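Local coordinates for uncharacterized protein (Aeromonas hydrophila J-1, PDB 6R1J) that probably serves as a component of a tripartite alpha-pore-forming toxin, here captured in its soluble, largely helical form, at residues S108-D111 with R112-Q115; S136-D139 with G140-E144; N178-S181 with S182-Q186; F207-Q210 with F211-I215. The protein carries 3 engineered substitutions. One frame throughout, in Å; residues are numbered along the deposited sequence.

Contact 1: residues S108-D111 with R112-Q115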
ATOM      1  N   SER A 108       0.700  -2.375 -27.113  1.00 39.87           N
ATOM      2  CA  SER A 108      -0.760  -2.142 -27.323  1.00 39.22           C
ATOM      3  C   SER A 108      -1.532  -2.710 -26.147  1.00 35.93           C
ATOM      4  O   SER A 108      -2.310  -1.998 -25.564  1.00 35.35           O
ATOM      5  CB  SER A 108      -1.279  -2.745 -28.586  1.00 39.34           C
ATOM      6  OG  SER A 108      -0.610  -2.152 -29.664  1.00 51.76           O
ATOM      7  N   ALA A 109      -1.354  -3.989 -25.867  1.00 33.21           N
ATOM      8  CA  ALA A 109      -2.124  -4.677 -24.826  1.00 34.79           C
ATOM      9  C   ALA A 109      -1.832  -4.027 -23.461  1.00 38.35           C
ATOM     10  O   ALA A 109      -2.786  -3.854 -22.649  1.00 32.05           O
ATOM     11  CB  ALA A 109      -1.797  -6.152 -24.811  1.00 31.71           C
ATOM     12  N   ASN A 110      -0.551  -3.781 -23.172  1.00 31.90           N
ATOM     13  CA  ASN A 110      -0.145  -3.259 -21.840  1.00 31.44           C
ATOM     14  C   ASN A 110      -0.730  -1.848 -21.659  1.00 30.68           C
ATOM     15  O   ASN A 110      -1.197  -1.524 -20.568  1.00 29.35           O
ATOM     16  CB  ASN A 110       1.372  -3.247 -21.667  1.00 30.01           C
ATOM     17  CG  ASN A 110       1.784  -3.065 -20.225  1.00 30.24           C
ATOM     18  OD1 ASN A 110       1.219  -3.677 -19.315  1.00 32.75           O
ATOM     19  ND2 ASN A 110       2.780  -2.232 -20.023  1.00 37.35           N
ATOM     20  N   ASP A 111      -0.673  -1.018 -22.683  1.00 32.73           N
ATOM     21  CA  ASP A 111      -1.208   0.375 -22.605  1.00 36.00           C
ATOM     22  C   ASP A 111      -2.715   0.367 -22.284  1.00 32.17           C
ATOM     23  O   ASP A 111      -3.150   1.271 -21.559  1.00 35.63           O
ATOM     24  CB  ASP A 111      -0.906   1.145 -23.890  1.00 34.64           C
ATOM     25  CG  ASP A 111       0.569   1.483 -24.055  1.00 38.70           C
ATOM     26  OD1 ASP A 111       1.351   1.254 -23.100  1.00 39.81           O
ATOM     27  OD2 ASP A 111       0.921   1.915 -25.128  1.00 37.58           O
ATOM     28  N   ARG A 112      -3.471  -0.606 -22.795  1.00 34.17           N
ATOM     29  CA  ARG A 112      -4.931  -0.743 -22.530  1.00 36.41           C
ATOM     30  C   ARG A 112      -5.095  -1.142 -21.067  1.00 34.10           C
ATOM     31  O   ARG A 112      -6.019  -0.634 -20.399  1.00 32.76           O
ATOM     32  CB  ARG A 112      -5.630  -1.698 -23.509  1.00 35.00           C
ATOM     33  CG  ARG A 112      -5.784  -1.146 -24.922  1.00 37.34           C
ATOM     34  CD  ARG A 112      -6.794  -1.935 -25.743  1.00 39.09           C
ATOM     35  NE  ARG A 112      -6.650  -3.393 -25.599  1.00 41.00           N
ATOM     36  CZ  ARG A 112      -5.831  -4.139 -26.357  1.00 44.17           C
ATOM     37  NH1 ARG A 112      -5.079  -3.575 -27.282  1.00 47.83           N
ATOM     38  NH2 ARG A 112      -5.756  -5.448 -26.193  1.00 41.55           N
ATOM     39  N   ILE A 113      -4.218  -1.994 -20.544  1.00 28.75           N
ATOM     40  CA  ILE A 113      -4.269  -2.336 -19.104  1.00 29.16           C
ATOM     41  C   ILE A 113      -4.085  -1.055 -18.296  1.00 26.29           C
ATOM     42  O   ILE A 113      -4.893  -0.826 -17.388  1.00 31.52           O
ATOM     43  CB  ILE A 113      -3.230  -3.412 -18.677  1.00 29.21           C
ATOM     44  CG1 ILE A 113      -3.420  -4.691 -19.486  1.00 35.21           C
ATOM     45  CG2 ILE A 113      -3.397  -3.611 -17.192  1.00 27.89           C
ATOM     46  CD1 ILE A 113      -2.563  -5.866 -19.044  1.00 37.63           C
ATOM     47  N   THR A 114      -3.077  -0.265 -18.595  1.00 31.82           N
ATOM     48  CA  THR A 114      -2.803   0.990 -17.831  1.00 35.59           C
ATOM     49  C   THR A 114      -4.027   1.934 -17.867  1.00 33.91           C
ATOM     50  O   THR A 114      -4.413   2.478 -16.828  1.00 31.12           O
ATOM     51  CB  THR A 114      -1.658   1.762 -18.472  1.00 35.06           C
ATOM     52  OG1 THR A 114      -0.548   0.886 -18.575  1.00 38.58           O
ATOM     53  CG2 THR A 114      -1.291   3.027 -17.731  1.00 38.68           C
ATOM     54  N   GLN A 115      -4.642   2.122 -19.029  1.00 31.60           N
ATOM     55  CA  GLN A 115      -5.856   3.001 -19.147  1.00 34.88           C
ATOM     56  C   GLN A 115      -7.008   2.431 -18.315  1.00 30.02           C
ATOM     57  O   GLN A 115      -7.646   3.195 -17.523  1.00 32.03           O
ATOM     58  CB  GLN A 115      -6.159   3.278 -20.633  1.00 32.69           C
ATOM     59  CG  GLN A 115      -5.053   4.082 -21.313  1.00 35.95           C
ATOM     60  CD  GLN A 115      -4.892   5.461 -20.717  1.00 38.67           C
ATOM     61  OE1 GLN A 115      -5.868   6.110 -20.362  1.00 39.03           O
ATOM     62  NE2 GLN A 115      -3.659   5.937 -20.598  1.00 36.86           N
TER
HETATM   63  O   HOH W   1      -1.662   3.827 -21.353  1.00 46.91           O
HETATM   64  O   HOH W   2       1.373   1.516 -20.594  1.00 47.39           O
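Arg-112 turns its side chain back along the helix onto Ser-108 and Ala-109, one turn earlier. A bend at chi3 (-44°) lays the guanidinium beside the backbone of that turn. One of its faces lies over Ala-109 CA, which sits 3.7 Å above the guanidinium plane of Arg-112, displaced toward its rim. Ser-108 O approaches the same group obliquely and is 3.6 Å from Arg-112 NH1. The Ser-108 hydroxyl is engaged differently: its OG bonds to Thr-104 O.

Ile-113 takes another side of the helix. Its CG1 stands 3.3 Å from Ala-109 O, and its side chain packs on Val-37 and Phe-207. This is the pattern of a helix in a bundle, with i to i+4 bonds along the backbone and apolar groups facing neighbouring helices. Helix 78-157 here meets helices 28-70 and 163-236. The long helical architecture is consistent with the soluble form of an alpha-pore-forming toxin. Asn-110 joins the same interface through OD1, which bonds to Ser-208 OG.

Thr-114 points its hydroxyl back over the previous turn. The methyl CG2 is anti to the backbone N, while OG1 lies beside that N (chi1 -54°). Thr-114 OG1 comes 3.2 Å from Asn-110 O, but a water is also near, so its proton is not assigned. That water is 2.9 Å from Thr-114 OG1 and sits close to Asp-111 OD1, at a doubtfully short 2.5 Å. A second water accepts from Gln-115 NE2 and donates to Asp-111 O. Thr-114 N bonds to Asn-110 O at 3.0 Å, with an N-H...O angle of 163°.

Contact 2: residues S136-D139 with G140-E144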
ATOM      1  N   SER A 136     -21.760  10.007   7.126  1.00 60.22           N
ATOM      2  CA  SER A 136     -22.487  11.168   7.707  1.00 67.14           C
ATOM      3  C   SER A 136     -23.972  10.835   7.899  1.00 70.07           C
ATOM      4  O   SER A 136     -24.466  11.026   9.029  1.00 69.14           O
ATOM      5  CB  SER A 136     -22.302  12.384   6.879  1.00 66.55           C
ATOM      6  OG  SER A 136     -20.929  12.717   6.878  1.00 72.45           O
ATOM      7  N   ASN A 137     -24.659  10.369   6.845  1.00 62.79           N
ATOM      8  CA  ASN A 137     -26.086   9.939   6.921  1.00 52.96           C
ATOM      9  C   ASN A 137     -26.238   8.978   8.104  1.00 51.92           C
ATOM     10  O   ASN A 137     -27.185   9.184   8.894  1.00 61.47           O
ATOM     11  CB  ASN A 137     -26.596   9.266   5.638  1.00 60.73           C
ATOM     12  CG  ASN A 137     -26.564  10.157   4.416  1.00 61.72           C
ATOM     13  OD1 ASN A 137     -26.460  11.373   4.532  1.00 70.73           O
ATOM     14  ND2 ASN A 137     -26.663   9.562   3.239  1.00 58.87           N
ATOM     15  N   LEU A 138     -25.322   8.002   8.259  1.00 54.49           N
ATOM     16  CA  LEU A 138     -25.324   7.004   9.371  1.00 58.81           C
ATOM     17  C   LEU A 138     -25.179   7.727  10.714  1.00 63.05           C
ATOM     18  O   LEU A 138     -26.022   7.450  11.617  1.00 59.84           O
ATOM     19  CB  LEU A 138     -24.229   5.944   9.183  1.00 57.80           C
ATOM     20  CG  LEU A 138     -24.096   4.923  10.315  1.00 60.03           C
ATOM     21  CD1 LEU A 138     -25.436   4.278  10.651  1.00 63.41           C
ATOM     22  CD2 LEU A 138     -23.065   3.850   9.990  1.00 59.77           C
ATOM     23  N   ASP A 139     -24.187   8.617  10.837  1.00 64.45           N
ATOM     24  CA  ASP A 139     -23.930   9.448  12.047  1.00 62.09           C
ATOM     25  C   ASP A 139     -25.231  10.171  12.444  1.00 60.55           C
ATOM     26  O   ASP A 139     -25.650  10.047  13.620  1.00 62.45           O
ATOM     27  CB  ASP A 139     -22.793  10.459  11.809  1.00 69.62           C
ATOM     28  CG  ASP A 139     -21.382   9.875  11.633  1.00 82.19           C
ATOM     29  OD1 ASP A 139     -21.187   8.657  11.899  1.00 75.00           O
ATOM     30  OD2 ASP A 139     -20.460  10.655  11.240  1.00 77.93           O
ATOM     31  N   GLY A 140     -25.863  10.876  11.495  1.00 57.14           N
ATOM     32  CA  GLY A 140     -27.108  11.649  11.695  1.00 47.56           C
ATOM     33  C   GLY A 140     -28.328  10.789  12.032  1.00 57.12           C
ATOM     34  O   GLY A 140     -29.203  11.300  12.763  1.00 56.73           O
ATOM     35  N   ALA A 141     -28.442   9.548  11.533  1.00 51.85           N
ATOM     36  CA  ALA A 141     -29.598   8.661  11.825  1.00 55.55           C
ATOM     37  C   ALA A 141     -29.412   8.077  13.228  1.00 57.94           C
ATOM     38  O   ALA A 141     -30.427   7.683  13.853  1.00 55.24           O
ATOM     39  CB  ALA A 141     -29.778   7.579  10.782  1.00 48.37           C
ATOM     40  N   ARG A 142     -28.160   8.016  13.693  1.00 59.99           N
ATOM     41  CA  ARG A 142     -27.799   7.593  15.068  1.00 67.84           C
ATOM     42  C   ARG A 142     -28.253   8.687  16.038  1.00 68.03           C
ATOM     43  O   ARG A 142     -28.919   8.330  17.042  1.00 68.35           O
ATOM     44  CB  ARG A 142     -26.308   7.270  15.166  1.00 71.79           C
ATOM     45  CG  ARG A 142     -26.005   5.885  14.623  1.00 72.64           C
ATOM     46  CD  ARG A 142     -24.552   5.469  14.664  1.00 71.67           C
ATOM     47  NE  ARG A 142     -24.517   4.084  14.209  1.00 75.98           N
ATOM     48  CZ  ARG A 142     -23.445   3.448  13.752  1.00 74.07           C
ATOM     49  NH1 ARG A 142     -22.278   4.060  13.667  1.00 68.99           N
ATOM     50  NH2 ARG A 142     -23.558   2.197  13.350  1.00 79.95           N
ATOM     51  N   GLN A 143     -27.950   9.952  15.729  1.00 62.08           N
ATOM     52  CA  GLN A 143     -28.378  11.122  16.546  1.00 70.97           C
ATOM     53  C   GLN A 143     -29.909  11.164  16.605  1.00 65.82           C
ATOM     54  O   GLN A 143     -30.454  11.384  17.686  1.00 61.41           O
ATOM     55  CB  GLN A 143     -27.893  12.435  15.946  1.00 71.20           C
ATOM     56  CG  GLN A 143     -26.385  12.611  15.972  1.00 75.21           C
ATOM     57  CD  GLN A 143     -26.051  13.979  15.432  1.00 77.09           C
ATOM     58  OE1 GLN A 143     -26.934  14.811  15.220  1.00 81.59           O
ATOM     59  NE2 GLN A 143     -24.774  14.224  15.200  1.00 74.91           N
ATOM     60  N   GLU A 144     -30.557  10.946  15.461  1.00 64.58           N
ATOM     61  CA  GLU A 144     -32.036  10.955  15.295  1.00 63.06           C
ATOM     62  C   GLU A 144     -32.625   9.872  16.214  1.00 59.68           C
ATOM     63  O   GLU A 144     -33.628  10.158  16.895  1.00 63.34           O
ATOM     64  CB  GLU A 144     -32.345  10.798  13.803  1.00 66.72           C
ATOM     65  CG  GLU A 144     -33.778  11.075  13.394  1.00 71.25           C
ATOM     66  CD  GLU A 144     -34.034  10.941  11.892  1.00 77.18           C
ATOM     67  OE1 GLU A 144     -35.218  10.965  11.504  1.00 97.70           O
ATOM     68  OE2 GLU A 144     -33.061  10.813  11.101  1.00 70.53           O
TER
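Leu-138 and Arg-142 make the closely packed part of this helical turn. Leu-138 CD1 lies over one face of the Arg-142 guanidinium, 3.6 Å above its plane and toward its rim. The other methyl, Leu-138 CD2, is 3.8 Å from Arg-142 NH1. Leu-138 reaches that position with CG anti to its backbone N (chi1 177°). Arg-142 is extended from CG to NE, and its guanidinium crosses the leucine at a slant. Its NH2 goes on to form a salt bridge with Glu-184.

The turn belongs to helix 78-157, which pairs here with helix 163-236 in an antiparallel helical hairpin. Ala-141 faces that partner and packs on Lys-179 and Val-180. Its CB is 3.6 Å from Asn-137 O, within the same turn.

The other side is looser and more polar. Asp-139 OD1 is 5.0 Å from Arg-142 NH1, so the opposite charges do not touch. Gln-143 is exposed, and its CG meets the contact at 3.6 Å from Asp-139 O. Gly-140 brings no side chain to this side. The backbone stays tight there although few side-chain contacts are made: Gly-140 N bonds to Ser-136 O at 2.8 Å, nearly straight at 170°.

Contact 3: residues N178-S181 with S182-Q186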
ATOM      1  N   ASN A 178     -34.652   1.106  11.105  1.00 63.12           N
ATOM      2  CA  ASN A 178     -34.506   0.524   9.739  1.00 64.38           C
ATOM      3  C   ASN A 178     -33.643   1.442   8.864  1.00 60.76           C
ATOM      4  O   ASN A 178     -32.972   0.908   7.958  1.00 59.67           O
ATOM      5  CB  ASN A 178     -35.841   0.306   9.028  1.00 62.50           C
ATOM      6  CG  ASN A 178     -36.759  -0.632   9.782  1.00 64.99           C
ATOM      7  OD1 ASN A 178     -36.349  -1.289  10.743  1.00 70.93           O
ATOM      8  ND2 ASN A 178     -38.008  -0.677   9.358  1.00 59.88           N
ATOM      9  N   LYS A 179     -33.694   2.761   9.086  1.00 55.54           N
ATOM     10  CA  LYS A 179     -32.819   3.718   8.375  1.00 55.29           C
ATOM     11  C   LYS A 179     -31.370   3.460   8.821  1.00 57.37           C
ATOM     12  O   LYS A 179     -30.508   3.436   7.943  1.00 53.19           O
ATOM     13  CB  LYS A 179     -33.216   5.174   8.616  1.00 57.80           C
ATOM     14  CG  LYS A 179     -32.388   6.194   7.850  1.00 60.42           C
ATOM     15  CD  LYS A 179     -32.614   7.623   8.295  1.00 68.35           C
ATOM     16  CE  LYS A 179     -31.807   8.621   7.497  1.00 71.17           C
ATOM     17  NZ  LYS A 179     -32.022   9.993   8.010  1.00 81.33           N
ATOM     18  N   VAL A 180     -31.117   3.265  10.114  1.00 52.12           N
ATOM     19  CA  VAL A 180     -29.745   3.024  10.664  1.00 55.16           C
ATOM     20  C   VAL A 180     -29.207   1.675  10.178  1.00 56.56           C
ATOM     21  O   VAL A 180     -28.072   1.654   9.661  1.00 53.71           O
ATOM     22  CB  VAL A 180     -29.720   3.127  12.196  1.00 51.56           C
ATOM     23  CG1 VAL A 180     -28.465   2.517  12.812  1.00 52.99           C
ATOM     24  CG2 VAL A 180     -29.878   4.578  12.627  1.00 54.22           C
ATOM     25  N   SER A 181     -29.971   0.595  10.350  1.00 56.34           N
ATOM     26  CA  SER A 181     -29.592  -0.783   9.919  1.00 60.05           C
ATOM     27  C   SER A 181     -29.300  -0.798   8.414  1.00 59.23           C
ATOM     28  O   SER A 181     -28.375  -1.510   7.995  1.00 55.14           O
ATOM     29  CB  SER A 181     -30.640  -1.805  10.264  1.00 61.35           C
ATOM     30  OG  SER A 181     -30.756  -1.937  11.671  1.00 67.07           O
ATOM     31  N   SER A 182     -30.039  -0.023   7.626  1.00 54.32           N
ATOM     32  CA  SER A 182     -29.867   0.033   6.156  1.00 58.28           C
ATOM     33  C   SER A 182     -28.520   0.714   5.846  1.00 60.77           C
ATOM     34  O   SER A 182     -27.740   0.165   5.064  1.00 49.04           O
ATOM     35  CB  SER A 182     -31.037   0.700   5.484  1.00 51.34           C
ATOM     36  OG  SER A 182     -30.863   0.740   4.075  1.00 60.44           O
ATOM     37  N   LEU A 183     -28.248   1.861   6.464  1.00 50.28           N
ATOM     38  CA  LEU A 183     -27.002   2.623   6.239  1.00 50.61           C
ATOM     39  C   LEU A 183     -25.796   1.810   6.734  1.00 52.60           C
ATOM     40  O   LEU A 183     -24.745   1.934   6.117  1.00 51.57           O
ATOM     41  CB  LEU A 183     -27.120   3.991   6.925  1.00 54.66           C
ATOM     42  CG  LEU A 183     -28.027   4.991   6.206  1.00 48.89           C
ATOM     43  CD1 LEU A 183     -28.399   6.160   7.119  1.00 50.86           C
ATOM     44  CD2 LEU A 183     -27.365   5.500   4.936  1.00 55.23           C
ATOM     45  N   GLU A 184     -25.922   1.018   7.798  1.00 48.26           N
ATOM     46  CA  GLU A 184     -24.788   0.185   8.262  1.00 56.87           C
ATOM     47  C   GLU A 184     -24.492  -0.846   7.167  1.00 59.42           C
ATOM     48  O   GLU A 184     -23.309  -1.075   6.861  1.00 53.65           O
ATOM     49  CB  GLU A 184     -25.097  -0.525   9.581  1.00 57.52           C
ATOM     50  CG  GLU A 184     -25.087   0.391  10.781  1.00 58.90           C
ATOM     51  CD  GLU A 184     -25.685  -0.195  12.058  1.00 57.13           C
ATOM     52  OE1 GLU A 184     -26.391  -1.229  12.002  1.00 58.10           O
ATOM     53  OE2 GLU A 184     -25.430   0.388  13.110  1.00 59.28           O
ATOM     54  N   GLY A 185     -25.546  -1.424   6.589  1.00 56.85           N
ATOM     55  CA  GLY A 185     -25.436  -2.442   5.527  1.00 56.78           C
ATOM     56  C   GLY A 185     -24.826  -1.834   4.281  1.00 53.56           C
ATOM     57  O   GLY A 185     -23.978  -2.506   3.660  1.00 50.18           O
ATOM     58  N   GLN A 186     -25.237  -0.611   3.932  1.00 43.92           N
ATOM     59  CA  GLN A 186     -24.710   0.125   2.757  1.00 49.67           C
ATOM     60  C   GLN A 186     -23.227   0.459   2.968  1.00 48.79           C
ATOM     61  O   GLN A 186     -22.452   0.320   2.004  1.00 45.60           O
ATOM     62  CB  GLN A 186     -25.515   1.390   2.496  1.00 51.72           C
ATOM     63  CG  GLN A 186     -26.911   1.086   1.992  1.00 56.75           C
ATOM     64  CD  GLN A 186     -27.736   2.343   1.893  1.00 61.83           C
ATOM     65  OE1 GLN A 186     -27.310   3.331   1.299  1.00 60.86           O
ATOM     66  NE2 GLN A 186     -28.928   2.301   2.475  1.00 62.59           N
TER
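Val-180 O accepts the shortest hydrogen bond across this turn, from Glu-184 N at 2.9 Å. The Glu-184 side chain then runs back over the same turn. Its CG is 3.4 Å from Val-180 O, and its OE2 is 3.7 Å from Val-180 CG1. The carboxylate thus has an apolar methyl beside it, while its strong polar partner is Arg-142 on the adjacent helix.

Lys-179 and Leu-183 lie side by side and point the same way. Lys-179 CG is 4.1 Å from Leu-183 CD1. With chi1 at -177°, CG of the lysine is anti to its backbone N, and the extended chain carries NZ onward toward Glu-144 in a long, weak ion pair.

Ser-182 CB is 3.1 Å from Asn-178 O. Its hydroxyl OG receives Gln-186 NE2 at 3.0 Å, lying in the plane of that amide. Gly-185 O bonds to Gln-8 of the third subunit. One face of helix 163-236 carries Lys-179, Val-180, Leu-183 and Glu-184 against helix 78-157, apolar contacts flanked by charged ends, as in an antiparallel helical hairpin.

Contact 4: residues F207-Q210 with F211-I215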
ATOM      1  N   PHE A 207       0.540  -7.652 -12.853  1.00 33.26           N
ATOM      2  CA  PHE A 207       0.541  -8.219 -14.225  1.00 30.42           C
ATOM      3  C   PHE A 207       1.256  -7.258 -15.158  1.00 30.13           C
ATOM      4  O   PHE A 207       2.137  -7.625 -15.919  1.00 33.09           O
ATOM      5  CB  PHE A 207      -0.872  -8.534 -14.707  1.00 30.67           C
ATOM      6  CG  PHE A 207      -0.891  -9.171 -16.070  1.00 30.12           C
ATOM      7  CD1 PHE A 207      -0.697  -8.413 -17.207  1.00 33.01           C
ATOM      8  CD2 PHE A 207      -1.056 -10.543 -16.198  1.00 33.49           C
ATOM      9  CE1 PHE A 207      -0.681  -9.011 -18.463  1.00 32.89           C
ATOM     10  CE2 PHE A 207      -1.065 -11.131 -17.452  1.00 32.95           C
ATOM     11  CZ  PHE A 207      -0.871 -10.366 -18.580  1.00 28.41           C
ATOM     12  N   SER A 208       0.893  -6.000 -15.063  1.00 30.93           N
ATOM     13  CA  SER A 208       1.478  -4.902 -15.852  1.00 32.65           C
ATOM     14  C   SER A 208       2.981  -4.684 -15.534  1.00 32.36           C
ATOM     15  O   SER A 208       3.713  -4.379 -16.455  1.00 31.96           O
ATOM     16  CB  SER A 208       0.659  -3.662 -15.614  1.00 34.36           C
ATOM     17  OG  SER A 208       1.211  -2.584 -16.344  1.00 42.60           O
ATOM     18  N   GLN A 209       3.412  -4.784 -14.280  1.00 30.00           N
ATOM     19  CA  GLN A 209       4.864  -4.707 -13.934  1.00 34.83           C
ATOM     20  C   GLN A 209       5.602  -5.866 -14.651  1.00 29.00           C
ATOM     21  O   GLN A 209       6.593  -5.599 -15.297  1.00 30.88           O
ATOM     22  CB  GLN A 209       5.026  -4.699 -12.407  1.00 38.29           C
ATOM     23  CG  GLN A 209       6.470  -4.540 -11.889  1.00 42.98           C
ATOM     24  CD  GLN A 209       7.223  -5.863 -11.851  1.00 40.56           C
ATOM     25  OE1 GLN A 209       6.682  -6.911 -11.508  1.00 37.60           O
ATOM     26  NE2 GLN A 209       8.476  -5.829 -12.267  1.00 40.53           N
ATOM     27  N   GLN A 210       5.139  -7.106 -14.541  1.00 30.44           N
ATOM     28  CA  GLN A 210       5.755  -8.272 -15.225  1.00 31.04           C
ATOM     29  C   GLN A 210       5.683  -8.074 -16.739  1.00 34.27           C
ATOM     30  O   GLN A 210       6.690  -8.325 -17.455  1.00 30.78           O
ATOM     31  CB  GLN A 210       5.067  -9.554 -14.782  1.00 29.07           C
ATOM     32  CG  GLN A 210       5.220  -9.824 -13.295  1.00 30.53           C
ATOM     33  CD  GLN A 210       6.607 -10.304 -12.923  1.00 34.06           C
ATOM     34  OE1 GLN A 210       7.323 -10.839 -13.772  1.00 33.11           O
ATOM     35  NE2 GLN A 210       6.966 -10.097 -11.662  1.00 34.35           N
ATOM     36  N   PHE A 211       4.557  -7.585 -17.254  1.00 32.37           N
ATOM     37  CA  PHE A 211       4.428  -7.324 -18.706  1.00 32.19           C
ATOM     38  C   PHE A 211       5.499  -6.297 -19.088  1.00 33.60           C
ATOM     39  O   PHE A 211       6.124  -6.384 -20.165  1.00 31.60           O
ATOM     40  CB  PHE A 211       3.024  -6.800 -19.046  1.00 33.58           C
ATOM     41  CG  PHE A 211       2.527  -7.064 -20.442  1.00 31.83           C
ATOM     42  CD1 PHE A 211       3.359  -7.492 -21.466  1.00 35.56           C
ATOM     43  CD2 PHE A 211       1.186  -6.857 -20.740  1.00 34.26           C
ATOM     44  CE1 PHE A 211       2.854  -7.794 -22.731  1.00 34.19           C
ATOM     45  CE2 PHE A 211       0.697  -7.075 -22.026  1.00 33.86           C
ATOM     46  CZ  PHE A 211       1.525  -7.553 -23.017  1.00 34.94           C
ATOM     47  N   GLY A 212       5.660  -5.252 -18.271  1.00 31.72           N
ATOM     48  CA  GLY A 212       6.673  -4.209 -18.546  1.00 31.82           C
ATOM     49  C   GLY A 212       8.084  -4.820 -18.627  1.00 30.78           C
ATOM     50  O   GLY A 212       8.903  -4.364 -19.445  1.00 28.51           O
ATOM     51  N   SER A 213       8.404  -5.779 -17.759  1.00 32.22           N
ATOM     52  CA  SER A 213       9.737  -6.435 -17.771  1.00 32.98           C
ATOM     53  C   SER A 213       9.884  -7.195 -19.091  1.00 31.99           C
ATOM     54  O   SER A 213      10.957  -7.146 -19.709  1.00 31.74           O
ATOM     55  CB  SER A 213       9.915  -7.321 -16.587  1.00 35.23           C
ATOM     56  OG  SER A 213      10.021  -6.524 -15.425  1.00 41.53           O
ATOM     57  N   LEU A 214       8.822  -7.865 -19.527  1.00 32.13           N
ATOM     58  CA  LEU A 214       8.819  -8.564 -20.836  1.00 32.16           C
ATOM     59  C   LEU A 214       9.052  -7.566 -21.975  1.00 30.88           C
ATOM     60  O   LEU A 214       9.931  -7.824 -22.839  1.00 29.83           O
ATOM     61  CB  LEU A 214       7.526  -9.368 -20.979  1.00 31.95           C
ATOM     62  CG  LEU A 214       7.351 -10.151 -22.288  1.00 35.77           C
ATOM     63  CD1 LEU A 214       6.418 -11.345 -22.063  1.00 41.05           C
ATOM     64  CD2 LEU A 214       6.805  -9.272 -23.401  1.00 34.46           C
ATOM     65  N   ILE A 215       8.323  -6.454 -21.993  1.00 32.63           N
ATOM     66  CA  ILE A 215       8.432  -5.421 -23.065  1.00 30.52           C
ATOM     67  C   ILE A 215       9.845  -4.840 -23.089  1.00 29.16           C
ATOM     68  O   ILE A 215      10.377  -4.637 -24.169  1.00 29.45           O
ATOM     69  CB  ILE A 215       7.335  -4.366 -22.844  1.00 33.23           C
ATOM     70  CG1 ILE A 215       5.977  -4.949 -23.259  1.00 34.50           C
ATOM     71  CG2 ILE A 215       7.637  -3.052 -23.547  1.00 33.54           C
ATOM     72  CD1 ILE A 215       4.783  -4.106 -22.766  1.00 36.46           C
TER
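Phe-207 and Phe-211 both hold CG anti to the backbone N, which sends the two side chains out side by side from one face of the helix. Their second torsions differ. Chi2 is -77° in Phe-207 and -13° in Phe-211, and this difference turns the ring planes against each other. The rings belong to the core of a helical bundle: helices 5-21, 28-70 and 78-157 all touch this face of helix 163-236, with Met-13 against both rings and Ile-113 against Phe-207.

The rings are nearly perpendicular, with planes at 87° and centroids 5.8 Å apart. The touching atoms are Phe-207 CE1 and Phe-211 CD2, at 3.6 Å. Phe-211 CD2 comes to the edge of the Phe-207 ring, near its plane. The backbones beneath are joined as well: Phe-211 N bonds to Phe-207 O at 2.8 Å. Phe-211 CB rests near the same carbonyl, 3.4 Å from Phe-207 O.

The next bond matches the first in length, with Gly-212 N also 2.8 Å from Ser-208 O. The series continues with Ser-213 N to Gln-209 O and Leu-214 N to Gln-210 O, the latter 3.0 Å long. Gln-210 is buried, and its OE1 is bonded to Asn-12 ND2 on helix 5-21. Ser-213 instead leans back over the preceding turn, toward its carbonyls. Its hydroxyl lies beside its own backbone N. Ser-213 CB is 3.5 Å from Gln-210 O, and Ser-213 OG lies 3.6 Å from Gln-209 O.

Overall arrangement
The four contacts form two pairs, each joining helix 78-157 to helix 163-236. Contacts 1 and 4 lie near the middle of the chain, with centres about 11 Å apart. They meet through Asn-110 OD1 and Ser-208 OG, 3.2 Å apart, and through Ile-113 CD1 and Phe-207 CD1. Contacts 2 and 3 lie farther along the same hairpin, with centres about 10 Å apart, and the salt bridge from Arg-142 NH2 to Glu-184 OE2 is 2.6 Å long. Centres of contacts 1 and 2 are about 43 Å apart. A bound sodium ion lies about 9 Å from the Phe-207 side chain and one about 13 Å from that of Ile-113; Thr-224 and Asp-264 form a sodium site.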